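PDB 5HMQ: 3-dehydroshikimate dehydratase from Pseudomonas putida, which catalyses the divalent-metal-dependent dehydration of 3-dehydroshikimate to protocatechuate, an intermediate of quinate and shikimate degradation. Local coordinates for residues R85-M90 and D96-C101; E124-G127 and R132-Y135; H170-K175 and A223-P228; F300-V305 and Y350-N355; N315-L320 and I343-E348. All coordinates share one frame; numbering follows the deposited sequence.

Contact 1. Residues R85-M90 and D96-C101; sequences RKFDLM and DLVLVC
Asp96, whose backbone meets the methyl group of selenomethionine Met90, turns its carboxylate the other way into a salt bridge between Asp96 OD2 and Arg132 NH1, tying the start of this strand to the next one. The contact belongs to a beta-alpha-beta crossover of the TIM barrel, in which helix 76-93 leads from strand 58-66 back to strand 97-101; segment 85-90 runs at 142° to strand 97-101. Met90 does most of the touching. Its chain bends at the last torsion (chi3 64°), which lays CE over the backbone at the strand's start, with Met90 CE 3.5 Å from Asp96 C and 3.4 Å from Leu97 N. The selenium is left facing Val98, with Met90 SE 3.6 Å from Val98 CB, and the two side chains cross at about a right angle. Val98 points to the helix, whereas its neighbour Leu97 points into the barrel, against Phe190 and Phe191, with its side chain about 9 Å from that of the metal ligand Gln193. Phe87, one helical turn before Met90, receives the selenium at the edge of its ring and in the ring plane. The ring edge also reaches the strand, where Phe87 CE1 stands 4.3 Å from Val98 CG1.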
# COMPACT_ATOMS: atom_id res chain seq x y z
N ARG C 85 32.16 -9.59 -19.04
CA ARG C 85 31.78 -8.29 -18.50
C ARG C 85 31.10 -8.43 -17.15
O ARG C 85 31.32 -7.61 -16.25
CB ARG C 85 30.87 -7.54 -19.49
CG ARG C 85 31.58 -7.12 -20.77
CD ARG C 85 30.76 -6.09 -21.55
NE ARG C 85 29.43 -6.57 -21.88
CZ ARG C 85 29.13 -7.26 -22.97
NH1 ARG C 85 30.08 -7.56 -23.85
NH2 ARG C 85 27.88 -7.66 -23.19
N LYS C 86 30.26 -9.45 -16.98
CA LYS C 86 29.65 -9.69 -15.68
C LYS C 86 30.70 -10.10 -14.65
O LYS C 86 30.65 -9.67 -13.49
CB LYS C 86 28.55 -10.74 -15.79
CG LYS C 86 27.46 -10.38 -16.79
CD LYS C 86 27.02 -8.92 -16.66
CE LYS C 86 26.21 -8.48 -17.87
NZ LYS C 86 25.92 -7.02 -17.85
N PHE C 87 31.67 -10.93 -15.06
CA PHE C 87 32.79 -11.27 -14.19
C PHE C 87 33.52 -10.01 -13.73
O PHE C 87 33.83 -9.86 -12.54
CB PHE C 87 33.75 -12.22 -14.90
CG PHE C 87 33.16 -13.57 -15.20
CD1 PHE C 87 32.09 -14.06 -14.47
CD2 PHE C 87 33.68 -14.35 -16.22
CE1 PHE C 87 31.55 -15.30 -14.75
CE2 PHE C 87 33.14 -15.59 -16.51
CZ PHE C 87 32.08 -16.07 -15.77
N ASP C 88 33.81 -9.10 -14.66
CA ASP C 88 34.43 -7.83 -14.28
C ASP C 88 33.59 -7.10 -13.25
O ASP C 88 34.12 -6.54 -12.28
CB ASP C 88 34.63 -6.94 -15.51
CG ASP C 88 35.63 -7.51 -16.50
OD1 ASP C 88 36.49 -8.31 -16.08
OD2 ASP C 88 35.57 -7.14 -17.69
N LEU C 89 32.27 -7.09 -13.44
CA LEU C 89 31.38 -6.38 -12.52
C LEU C 89 31.40 -7.01 -11.14
O LEU C 89 31.41 -6.30 -10.12
CB LEU C 89 29.97 -6.36 -13.10
CG LEU C 89 28.88 -5.56 -12.41
CD1 LEU C 89 29.28 -4.11 -12.37
CD2 LEU C 89 27.57 -5.72 -13.16
N MSE C 90 31.42 -8.34 -11.07
CA MSE C 90 31.39 -9.06 -9.81
C MSE C 90 32.64 -8.81 -8.97
O MSE C 90 32.57 -8.69 -7.75
CB MSE C 90 31.24 -10.56 -10.06
CG MSE C 90 29.91 -10.92 -10.69
SE MSE C 90 29.98 -12.64 -11.59
CE MSE C 90 30.33 -13.77 -10.04
N ASP C 96 31.52 -13.57 -5.66
CA ASP C 96 32.13 -14.62 -6.47
C ASP C 96 31.12 -15.57 -7.10
O ASP C 96 31.52 -16.56 -7.71
CB ASP C 96 33.14 -15.41 -5.63
CG ASP C 96 32.48 -16.46 -4.75
OD1 ASP C 96 31.37 -16.21 -4.24
OD2 ASP C 96 33.07 -17.54 -4.57
N LEU C 97 29.82 -15.29 -6.99
CA LEU C 97 28.79 -16.19 -7.48
C LEU C 97 27.79 -15.43 -8.32
O LEU C 97 27.31 -14.37 -7.91
CB LEU C 97 28.08 -16.90 -6.32
CG LEU C 97 26.98 -17.89 -6.70
CD1 LEU C 97 27.54 -19.03 -7.54
CD2 LEU C 97 26.29 -18.44 -5.45
N VAL C 98 27.48 -15.97 -9.50
CA VAL C 98 26.49 -15.39 -10.40
C VAL C 98 25.45 -16.45 -10.73
O VAL C 98 25.79 -17.62 -10.95
CB VAL C 98 27.15 -14.83 -11.69
CG1 VAL C 98 28.00 -15.89 -12.36
CG2 VAL C 98 26.10 -14.28 -12.64
N LEU C 99 24.19 -16.04 -10.75
CA LEU C 99 23.09 -16.94 -11.09
C LEU C 99 22.85 -16.92 -12.59
O LEU C 99 22.68 -15.85 -13.19
CB LEU C 99 21.82 -16.53 -10.34
CG LEU C 99 20.56 -17.41 -10.45
CD1 LEU C 99 19.71 -17.26 -9.19
CD2 LEU C 99 19.72 -17.07 -11.68
N VAL C 100 22.85 -18.10 -13.20
CA VAL C 100 22.52 -18.28 -14.60
C VAL C 100 21.18 -19.01 -14.65
O VAL C 100 21.08 -20.16 -14.21
CB VAL C 100 23.60 -19.05 -15.36
CG1 VAL C 100 23.13 -19.41 -16.76
CG2 VAL C 100 24.89 -18.24 -15.42
N CYS C 101 20.15 -18.34 -15.16
CA CYS C 101 18.84 -18.95 -15.27
C CYS C 101 18.67 -19.57 -16.65
O CYS C 101 19.18 -19.05 -17.65
CB CYS C 101 17.73 -17.94 -14.99
SG CYS C 101 17.88 -16.36 -15.84

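Contact 2. Residues E124-G127 and R132-Y135; sequences EHAG and RIGY
Ala126 and Ile133 pack together beside a flat group that touches both, the ring of Phe87 on helix 76-93: Ile133 CD1 lies at the ring edge, near its plane, while Ala126 CB approaches the ring obliquely. The other flat groups turn outward from the contact, the guanidinium of Arg132 to a cation-pi interaction with Phe190, and the imidazole of His125 to Glu84, which it bonds through ND1, and to Phe87, which it touches. Between the segments themselves the contact is small and aliphatic. Ala126 CB sits 3.5 Å from Ile133 CG1 and 3.7 Å from Ile133 CD1, so one methyl meets both carbons of the longer branch. Both torsions of that branch turn the same way (chi1 -58°, chi2 -65°), which brings CD1 round beside the alanine. Ala126 CB also approaches the strand backbone, 4.2 Å from Arg132 N. This is the tight return of a beta-alpha-beta unit of the TIM barrel: helix 112-128 ends and, after three intervening residues, strand 132-136 starts, whose far end carries Glu136, a ligand of the catalytic metal. The side chains meet only through methyl and methylene groups, so the contact depends on shape and burial. The small alanine on the helix is consistent with the close approach to the strand, and the guanidinium of Arg132 is engaged by Asp96 and Phe190, away from this interface.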
# COMPACT_ATOMS: atom_id res chain seq x y z
N GLU C 124 34.37 -23.23 -16.86
CA GLU C 124 35.81 -23.05 -17.06
C GLU C 124 36.18 -21.57 -17.07
O GLU C 124 37.17 -21.17 -16.44
CB GLU C 124 36.25 -23.72 -18.36
CG GLU C 124 36.13 -25.23 -18.36
CD GLU C 124 36.30 -25.83 -19.74
OE1 GLU C 124 36.61 -25.07 -20.69
OE2 GLU C 124 36.13 -27.06 -19.89
N HIS C 125 35.39 -20.74 -17.76
CA HIS C 125 35.64 -19.30 -17.77
C HIS C 125 35.50 -18.70 -16.37
O HIS C 125 36.31 -17.87 -15.97
CB HIS C 125 34.70 -18.61 -18.74
CG HIS C 125 35.14 -18.67 -20.17
ND1 HIS C 125 35.60 -17.57 -20.86
CD2 HIS C 125 35.20 -19.71 -21.04
CE1 HIS C 125 35.92 -17.93 -22.09
NE2 HIS C 125 35.68 -19.22 -22.23
N ALA C 126 34.47 -19.11 -15.63
CA ALA C 126 34.31 -18.60 -14.27
C ALA C 126 35.40 -19.11 -13.35
O ALA C 126 35.98 -18.34 -12.57
CB ALA C 126 32.93 -18.97 -13.73
N GLY C 127 35.71 -20.40 -13.43
CA GLY C 127 36.76 -20.96 -12.59
C GLY C 127 38.11 -20.30 -12.82
O GLY C 127 38.87 -20.07 -11.88
N ARG C 132 32.27 -18.44 -9.61
CA ARG C 132 31.40 -19.61 -9.58
C ARG C 132 30.12 -19.34 -10.36
O ARG C 132 29.60 -18.22 -10.36
CB ARG C 132 31.10 -19.97 -8.13
CG ARG C 132 32.34 -20.40 -7.35
CD ARG C 132 32.14 -20.29 -5.84
NE ARG C 132 30.99 -21.02 -5.33
CZ ARG C 132 30.19 -20.54 -4.38
NH1 ARG C 132 30.40 -19.34 -3.87
NH2 ARG C 132 29.16 -21.27 -3.95
N ILE C 133 29.61 -20.38 -11.01
CA ILE C 133 28.36 -20.33 -11.75
C ILE C 133 27.32 -21.14 -10.99
O ILE C 133 27.54 -22.31 -10.67
CB ILE C 133 28.52 -20.87 -13.19
CG1 ILE C 133 29.58 -20.09 -13.96
CG2 ILE C 133 27.19 -20.81 -13.93
CD1 ILE C 133 29.23 -18.65 -14.21
N GLY C 134 26.18 -20.51 -10.70
CA GLY C 134 25.04 -21.21 -10.15
C GLY C 134 23.91 -21.30 -11.16
O GLY C 134 23.38 -20.27 -11.58
N TYR C 135 23.53 -22.51 -11.54
CA TYR C 135 22.58 -22.74 -12.62
C TYR C 135 21.18 -22.95 -12.02
O TYR C 135 20.99 -23.86 -11.21
CB TYR C 135 23.00 -23.95 -13.45
CG TYR C 135 22.23 -24.15 -14.74
CD1 TYR C 135 21.88 -23.08 -15.55
CD2 TYR C 135 21.86 -25.43 -15.15
CE1 TYR C 135 21.18 -23.27 -16.73
CE2 TYR C 135 21.16 -25.63 -16.32
CZ TYR C 135 20.82 -24.55 -17.11
OH TYR C 135 20.13 -24.75 -18.28

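Contact 3. Residues H170-K175 and A223-P228; sequences HTLSLK and AGFLAP
Phe225 reaches from helix 222-231 to Thr171 and Leu172, and nearly all of the contact is met along its side chain. At its root, Phe225 CB lies 4.3 Å from Leu172 CD1. CG stands anti to the backbone N (chi1 -176°), and this carries the ring away from its own helix toward the other, past Leu172 CG, which lies oblique to it. At the far end, Phe225 CE1 runs into Thr171: it is 3.5 Å from Thr171 CB, 3.6 Å from Thr171 OG1 and 3.7 Å from Thr171 CG2, so both branches gather at one ring corner, from one side of the ring plane. The tip, Phe225 CZ, is 4.1 Å from Thr171 OG1. Just beyond these residues the short helix closes in a Schellman motif, with Lys175 at positive phi as its C-prime residue and Lys175 N bonded to Leu172 O. The side chain of Phe225 is about 6 Å from that of the metal ligand Asp167 and about 7 Å from that of Gln193. Within the TIM barrel, Phe225 thus bridges helix 168-172, which follows strand 162-167 directly, and helix 222-231, whose Ala223, Leu226 and Ala227 pack on helix 252-276.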
# COMPACT_ATOMS: atom_id res chain seq x y z
N HIS C 170 10.05 -22.04 -8.39
CA HIS C 170 10.18 -22.71 -9.68
C HIS C 170 9.94 -24.21 -9.56
O HIS C 170 9.45 -24.84 -10.50
CB HIS C 170 11.56 -22.43 -10.29
CG HIS C 170 11.74 -21.02 -10.75
ND1 HIS C 170 10.90 -20.42 -11.66
CD2 HIS C 170 12.67 -20.09 -10.42
CE1 HIS C 170 11.31 -19.18 -11.88
NE2 HIS C 170 12.38 -18.96 -11.14
N THR C 171 10.28 -24.79 -8.41
CA THR C 171 10.06 -26.22 -8.21
C THR C 171 8.61 -26.51 -7.82
O THR C 171 7.97 -27.38 -8.40
CB THR C 171 11.02 -26.76 -7.15
OG1 THR C 171 12.37 -26.66 -7.63
CG2 THR C 171 10.70 -28.21 -6.83
N LEU C 172 8.09 -25.79 -6.82
CA LEU C 172 6.77 -26.10 -6.29
C LEU C 172 5.63 -25.58 -7.16
O LEU C 172 4.52 -26.12 -7.08
CB LEU C 172 6.63 -25.55 -4.87
CG LEU C 172 7.58 -26.17 -3.83
CD1 LEU C 172 7.27 -25.66 -2.44
CD2 LEU C 172 7.50 -27.69 -3.88
N SER C 173 5.87 -24.56 -8.00
CA SER C 173 4.81 -24.09 -8.89
C SER C 173 4.46 -25.13 -9.94
O SER C 173 3.32 -25.18 -10.42
CB SER C 173 5.22 -22.79 -9.57
OG SER C 173 6.35 -22.98 -10.40
N LEU C 174 5.42 -25.97 -10.33
CA LEU C 174 5.19 -27.09 -11.22
C LEU C 174 4.82 -28.36 -10.47
O LEU C 174 4.80 -29.44 -11.08
CB LEU C 174 6.43 -27.33 -12.08
CG LEU C 174 6.92 -26.15 -12.90
CD1 LEU C 174 8.33 -26.40 -13.39
CD2 LEU C 174 6.00 -25.90 -14.08
N LYS C 175 4.53 -28.26 -9.17
CA LYS C 175 4.25 -29.41 -8.32
C LYS C 175 5.39 -30.42 -8.33
O LYS C 175 5.17 -31.63 -8.24
CB LYS C 175 2.93 -30.09 -8.71
CG LYS C 175 1.70 -29.24 -8.47
CD LYS C 175 0.44 -29.93 -8.97
CE LYS C 175 -0.80 -29.07 -8.75
NZ LYS C 175 -1.09 -28.87 -7.31
N ALA C 223 8.92 -25.73 4.22
CA ALA C 223 9.72 -26.64 5.03
C ALA C 223 9.97 -27.96 4.30
O ALA C 223 11.05 -28.54 4.41
CB ALA C 223 9.04 -26.90 6.37
N GLY C 224 8.98 -28.42 3.53
CA GLY C 224 9.16 -29.62 2.74
C GLY C 224 10.13 -29.46 1.59
O GLY C 224 10.58 -30.46 1.02
N PHE C 225 10.45 -28.22 1.23
CA PHE C 225 11.45 -27.94 0.20
C PHE C 225 12.84 -27.78 0.79
O PHE C 225 13.82 -28.26 0.21
CB PHE C 225 11.05 -26.67 -0.57
CG PHE C 225 11.96 -26.35 -1.72
CD1 PHE C 225 11.80 -26.97 -2.95
CD2 PHE C 225 12.98 -25.42 -1.58
CE1 PHE C 225 12.63 -26.67 -4.01
CE2 PHE C 225 13.81 -25.11 -2.64
CZ PHE C 225 13.64 -25.74 -3.86
N LEU C 226 12.94 -27.12 1.95
CA LEU C 226 14.23 -26.92 2.59
C LEU C 226 14.74 -28.19 3.25
O LEU C 226 15.96 -28.39 3.34
CB LEU C 226 14.14 -25.79 3.61
CG LEU C 226 15.45 -25.35 4.27
CD1 LEU C 226 16.47 -24.96 3.21
CD2 LEU C 226 15.21 -24.19 5.23
N ALA C 227 13.84 -29.06 3.72
CA ALA C 227 14.26 -30.27 4.41
C ALA C 227 15.16 -31.16 3.56
O ALA C 227 16.23 -31.55 4.05
CB ALA C 227 13.03 -31.03 4.92
N PRO C 228 14.82 -31.51 2.31
CA PRO C 228 15.77 -32.30 1.51
C PRO C 228 17.07 -31.58 1.24
O PRO C 228 18.11 -32.23 1.09
CB PRO C 228 14.99 -32.59 0.22
CG PRO C 228 13.56 -32.36 0.56
CD PRO C 228 13.56 -31.27 1.57

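Contact 4. Residues F300-V305 and Y350-N355; sequences FLEFAV and YSFGHN
In the first vicinal oxygen chelate (VOC) module of the C-terminal half, the end of strand 295-304 meets the first turn of helix 352-360, with Ala304 against Gly353 and Glu302 beside Phe352. Ala304 CB sits 3.4 Å from Gly353 O, a methyl resting on a helix carbonyl, and the CA atoms of Ala304 and Gly353 are 5.1 Å apart, the backbone of Gly353 facing the alanine. Two residues back on the same side of the strand, Glu302 is fully extended (chi1 -177°, chi2 -178°). This brings its carboxylate to the edge of the Phe352 ring, near the ring plane, with Glu302 OE2 4.3 Å from Phe352 CE2. Both oxygens of this buried acid have stronger partners: OE1 bonds to Tyr412 OH, and OE2 to Asn346 ND2 on strand 341-346. The helix start is organised by its own residues. Ser351 is the N-cap, its OG accepting a weak bond from His354 N, while Tyr350 N donates almost straight to His354 ND1 (2.9 Å, 175°), though tilted out of the imidazole plane. The second subunit is close by: Arg82 of that subunit makes a cation-pi contact with Tyr350, and Asn36 of that subunit bonds to Asn355. Helix 352-360 leads on to strand 363-371, which pairs with 295-304 on the side away from strand 341-346. The order seen from strand 295-304 onward, a strand, a helix and then three strands, is typical of the VOC fold.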
# COMPACT_ATOMS: atom_id res chain seq x y z
N PHE C 300 -10.31 -10.90 27.45
CA PHE C 300 -11.25 -9.80 27.29
C PHE C 300 -10.93 -9.01 26.03
O PHE C 300 -9.83 -9.08 25.49
CB PHE C 300 -11.27 -8.87 28.53
CG PHE C 300 -9.96 -8.18 28.81
CD1 PHE C 300 -9.56 -7.07 28.08
CD2 PHE C 300 -9.16 -8.60 29.86
CE1 PHE C 300 -8.37 -6.43 28.35
CE2 PHE C 300 -7.97 -7.96 30.14
CZ PHE C 300 -7.57 -6.87 29.39
N LEU C 301 -11.94 -8.28 25.57
CA LEU C 301 -11.79 -7.30 24.50
C LEU C 301 -11.78 -5.91 25.11
O LEU C 301 -12.57 -5.61 26.02
CB LEU C 301 -12.93 -7.42 23.49
CG LEU C 301 -13.13 -8.76 22.79
CD1 LEU C 301 -14.32 -8.70 21.83
CD2 LEU C 301 -11.88 -9.17 22.04
N GLU C 302 -10.87 -5.06 24.64
CA GLU C 302 -10.76 -3.68 25.10
C GLU C 302 -11.11 -2.74 23.95
O GLU C 302 -10.43 -2.75 22.91
CB GLU C 302 -9.37 -3.38 25.64
CG GLU C 302 -9.23 -1.97 26.21
CD GLU C 302 -7.82 -1.66 26.70
OE1 GLU C 302 -6.94 -2.54 26.60
OE2 GLU C 302 -7.60 -0.53 27.18
N PHE C 303 -12.16 -1.95 24.12
CA PHE C 303 -12.60 -1.00 23.11
C PHE C 303 -12.20 0.42 23.51
O PHE C 303 -12.31 0.80 24.68
CB PHE C 303 -14.11 -1.06 22.91
CG PHE C 303 -14.57 -2.24 22.10
CD1 PHE C 303 -14.86 -3.45 22.71
CD2 PHE C 303 -14.71 -2.14 20.72
CE1 PHE C 303 -15.29 -4.54 21.96
CE2 PHE C 303 -15.14 -3.22 19.97
CZ PHE C 303 -15.42 -4.42 20.59
N ALA C 304 -11.74 1.19 22.53
CA ALA C 304 -11.39 2.59 22.72
C ALA C 304 -12.58 3.44 22.33
O ALA C 304 -13.01 3.41 21.17
CB ALA C 304 -10.15 2.97 21.90
N VAL C 305 -13.10 4.21 23.28
CA VAL C 305 -14.32 5.00 23.10
C VAL C 305 -14.20 6.26 23.95
O VAL C 305 -13.33 6.38 24.81
CB VAL C 305 -15.59 4.22 23.50
CG1 VAL C 305 -15.91 3.12 22.49
CG2 VAL C 305 -15.43 3.63 24.90
N TYR C 350 -6.57 10.90 27.69
CA TYR C 350 -5.14 11.17 27.83
C TYR C 350 -4.39 9.88 28.16
O TYR C 350 -3.74 9.75 29.20
CB TYR C 350 -4.88 12.23 28.91
CG TYR C 350 -5.95 13.29 28.99
CD1 TYR C 350 -6.59 13.54 30.19
CD2 TYR C 350 -6.37 13.98 27.86
CE1 TYR C 350 -7.59 14.49 30.28
CE2 TYR C 350 -7.37 14.93 27.94
CZ TYR C 350 -7.97 15.17 29.16
OH TYR C 350 -8.97 16.12 29.25
N SER C 351 -4.49 8.93 27.25
CA SER C 351 -4.00 7.58 27.52
C SER C 351 -3.81 6.86 26.19
O SER C 351 -4.07 7.41 25.12
CB SER C 351 -4.97 6.82 28.43
OG SER C 351 -6.24 6.68 27.80
N PHE C 352 -3.34 5.62 26.28
CA PHE C 352 -3.22 4.77 25.10
C PHE C 352 -4.56 4.62 24.40
O PHE C 352 -4.66 4.81 23.18
CB PHE C 352 -2.64 3.41 25.51
CG PHE C 352 -3.09 2.27 24.65
CD1 PHE C 352 -2.54 2.06 23.40
CD2 PHE C 352 -4.06 1.39 25.11
CE1 PHE C 352 -2.96 1.00 22.61
CE2 PHE C 352 -4.47 0.32 24.33
CZ PHE C 352 -3.92 0.13 23.08
N GLY C 353 -5.61 4.31 25.16
CA GLY C 353 -6.93 4.16 24.57
C GLY C 353 -7.44 5.43 23.91
O GLY C 353 -8.01 5.39 22.82
N HIS C 354 -7.24 6.57 24.57
CA HIS C 354 -7.74 7.83 24.03
C HIS C 354 -7.06 8.18 22.70
O HIS C 354 -7.73 8.63 21.76
CB HIS C 354 -7.55 8.96 25.04
CG HIS C 354 -8.19 10.25 24.64
ND1 HIS C 354 -7.79 11.47 25.15
CD2 HIS C 354 -9.20 10.52 23.77
CE1 HIS C 354 -8.52 12.43 24.61
NE2 HIS C 354 -9.38 11.88 23.78
N ASN C 355 -5.75 7.99 22.62
CA ASN C 355 -5.05 8.18 21.35
C ASN C 355 -5.63 7.27 20.27
O ASN C 355 -5.88 7.70 19.14
CB ASN C 355 -3.55 7.93 21.52
CG ASN C 355 -2.88 8.98 22.38
OD1 ASN C 355 -3.42 10.07 22.59
ND2 ASN C 355 -1.69 8.66 22.88

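Contact 5. Residues N315-L320 and I343-E348; sequences NWLKRL and IVLNAE
Leu317 by itself carries the helix side of this contact, its two methyls shared between Ile343 and Leu345. Leu317 CD2 meets Ile343 CD1 at 3.7 Å, tip to tip. Leu317 CD1 lies 3.8 Å from Ile343 CG2, so both ends of the isoleucine are engaged by one leucine, and 4.1 Å from Leu345 CD2. Leu317 and Leu345 slide past each other in opposite directions. With CG of Leu317 anti to its carbonyl carbon (chi1 -62°), the isobutyl group turns toward the sheet, where Leu317 CA and Ile343 CA are 9.0 Å apart. Ile343 and Leu345, two apart on strand 341-346, point to the helix, whereas Val344 between them turns to the other face of the sheet. The packing extends beyond the pair of segments: Leu317 and Leu345 both touch Leu336 of strand 333-338, Ile343 and Leu345 touch Phe303, and Phe600 of strand 599-606 packs on Leu317. At the end of the strand, Asn346 OD1 accepts from Glu348 N (3.2 Å) in an Asx turn, and Glu348 OE1 bonds to Glu332 N. Helix 307-319 lies against the mixed sheet of the VOC fold, and the side chain of Leu317 is about 12 Å from those of His523 and Glu601, ligands of the second magnesium site. All the atoms that meet are carbons of branched aliphatic side chains, so helix and sheet are joined here by dispersion and the exclusion of water.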
# COMPACT_ATOMS: atom_id res chain seq x y z
N ASN C 315 -24.87 0.21 25.59
CA ASN C 315 -26.29 -0.10 25.39
C ASN C 315 -26.46 -1.28 24.44
O ASN C 315 -27.25 -2.19 24.70
CB ASN C 315 -27.03 1.13 24.86
CG ASN C 315 -27.17 2.23 25.89
OD1 ASN C 315 -26.99 2.00 27.08
ND2 ASN C 315 -27.53 3.42 25.44
N TRP C 316 -25.73 -1.27 23.33
CA TRP C 316 -25.73 -2.39 22.41
C TRP C 316 -25.41 -3.68 23.15
O TRP C 316 -26.05 -4.72 22.92
CB TRP C 316 -24.71 -2.15 21.29
CG TRP C 316 -25.27 -1.40 20.12
CD1 TRP C 316 -25.80 -0.14 20.14
CD2 TRP C 316 -25.31 -1.84 18.76
NE1 TRP C 316 -26.20 0.21 18.87
CE2 TRP C 316 -25.90 -0.81 18.01
CE3 TRP C 316 -24.92 -3.02 18.11
CZ2 TRP C 316 -26.10 -0.91 16.63
CZ3 TRP C 316 -25.12 -3.12 16.75
CH2 TRP C 316 -25.70 -2.07 16.02
N LEU C 317 -24.44 -3.64 24.05
CA LEU C 317 -24.04 -4.85 24.74
C LEU C 317 -25.05 -5.30 25.80
O LEU C 317 -25.28 -6.50 25.96
CB LEU C 317 -22.64 -4.67 25.33
CG LEU C 317 -21.52 -4.42 24.30
CD1 LEU C 317 -20.24 -3.87 24.94
CD2 LEU C 317 -21.20 -5.65 23.46
N LYS C 318 -25.67 -4.42 26.56
CA LYS C 318 -26.79 -4.94 27.38
C LYS C 318 -27.97 -5.45 26.54
O LYS C 318 -28.55 -6.49 26.88
CB LYS C 318 -27.12 -3.97 28.52
CG LYS C 318 -26.90 -2.53 28.19
CD LYS C 318 -26.77 -1.57 29.38
CE LYS C 318 -26.52 -0.15 29.05
NZ LYS C 318 -27.73 0.59 28.90
N ARG C 319 -28.33 -4.78 25.43
CA ARG C 319 -29.38 -5.38 24.61
C ARG C 319 -28.96 -6.76 24.08
O ARG C 319 -29.81 -7.64 23.90
CB ARG C 319 -29.77 -4.47 23.48
CG ARG C 319 -30.21 -3.11 23.97
CD ARG C 319 -30.57 -2.19 22.83
NE ARG C 319 -31.21 -0.97 23.30
CZ ARG C 319 -30.62 0.23 23.30
NH1 ARG C 319 -29.38 0.36 22.84
NH2 ARG C 319 -31.28 1.29 23.74
N LEU C 320 -27.66 -6.97 23.84
CA LEU C 320 -27.15 -8.29 23.46
C LEU C 320 -26.97 -9.23 24.65
O LEU C 320 -26.47 -10.34 24.47
CB LEU C 320 -25.83 -8.15 22.71
CG LEU C 320 -25.96 -7.75 21.24
CD1 LEU C 320 -24.65 -7.19 20.71
CD2 LEU C 320 -26.41 -8.96 20.41
N ILE C 343 -15.82 -7.81 28.23
CA ILE C 343 -15.62 -6.67 27.33
C ILE C 343 -15.35 -5.44 28.18
O ILE C 343 -16.12 -5.12 29.09
CB ILE C 343 -16.84 -6.45 26.41
CG1 ILE C 343 -16.97 -7.61 25.43
CG2 ILE C 343 -16.69 -5.14 25.65
CD1 ILE C 343 -18.19 -7.53 24.55
N VAL C 344 -14.25 -4.75 27.89
CA VAL C 344 -13.81 -3.58 28.64
C VAL C 344 -14.03 -2.35 27.76
O VAL C 344 -13.49 -2.27 26.65
CB VAL C 344 -12.34 -3.71 29.05
CG1 VAL C 344 -11.88 -2.46 29.80
CG2 VAL C 344 -12.10 -4.99 29.86
N LEU C 345 -14.82 -1.40 28.25
CA LEU C 345 -15.06 -0.14 27.55
C LEU C 345 -14.16 0.93 28.17
O LEU C 345 -14.39 1.37 29.30
CB LEU C 345 -16.53 0.26 27.64
CG LEU C 345 -17.56 -0.72 27.08
CD1 LEU C 345 -18.96 -0.12 27.12
CD2 LEU C 345 -17.20 -1.15 25.67
N ASN C 346 -13.13 1.33 27.42
CA ASN C 346 -12.10 2.23 27.91
C ASN C 346 -12.40 3.63 27.39
O ASN C 346 -12.19 3.93 26.22
CB ASN C 346 -10.72 1.74 27.48
CG ASN C 346 -9.58 2.58 28.03
OD1 ASN C 346 -9.80 3.55 28.75
ND2 ASN C 346 -8.35 2.19 27.71
N ALA C 347 -12.91 4.49 28.28
CA ALA C 347 -13.18 5.88 27.95
C ALA C 347 -12.26 6.85 28.69
O ALA C 347 -12.53 8.06 28.71
CB ALA C 347 -14.64 6.22 28.25
N GLU C 348 -11.20 6.35 29.31
CA GLU C 348 -10.27 7.20 30.04
C GLU C 348 -9.49 8.08 29.08
O GLU C 348 -8.82 7.56 28.18
CB GLU C 348 -9.32 6.34 30.87
CG GLU C 348 -8.28 7.13 31.66
CD GLU C 348 -8.85 7.82 32.90
OE1 GLU C 348 -10.08 7.81 33.08
OE2 GLU C 348 -8.05 8.37 33.69

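How the contacts relate
All five contacts are buried. Contacts 1 and 2 are successive returns of the TIM barrel and share a sheet, strands 97-101 and 132-136 being neighbours; Gly134 of contact 2 pairs through its backbone N and O with Val98 and Val100 of contact 1. Contact 3, about 26 Å from contact 1 between centres, lies in the same domain but joins two helices near the catalytic metal site, with an aromatic ring as the link. Contacts 4 and 5 lie in the VOC half across the chain's centre; 5 is nested inside the loop closed by 4, and both reach one sheet through paired strands. In contacts 1, 2 and 5 the side chains meet through apolar groups, whereas contact 4 buries a carboxylate and borders the second subunit.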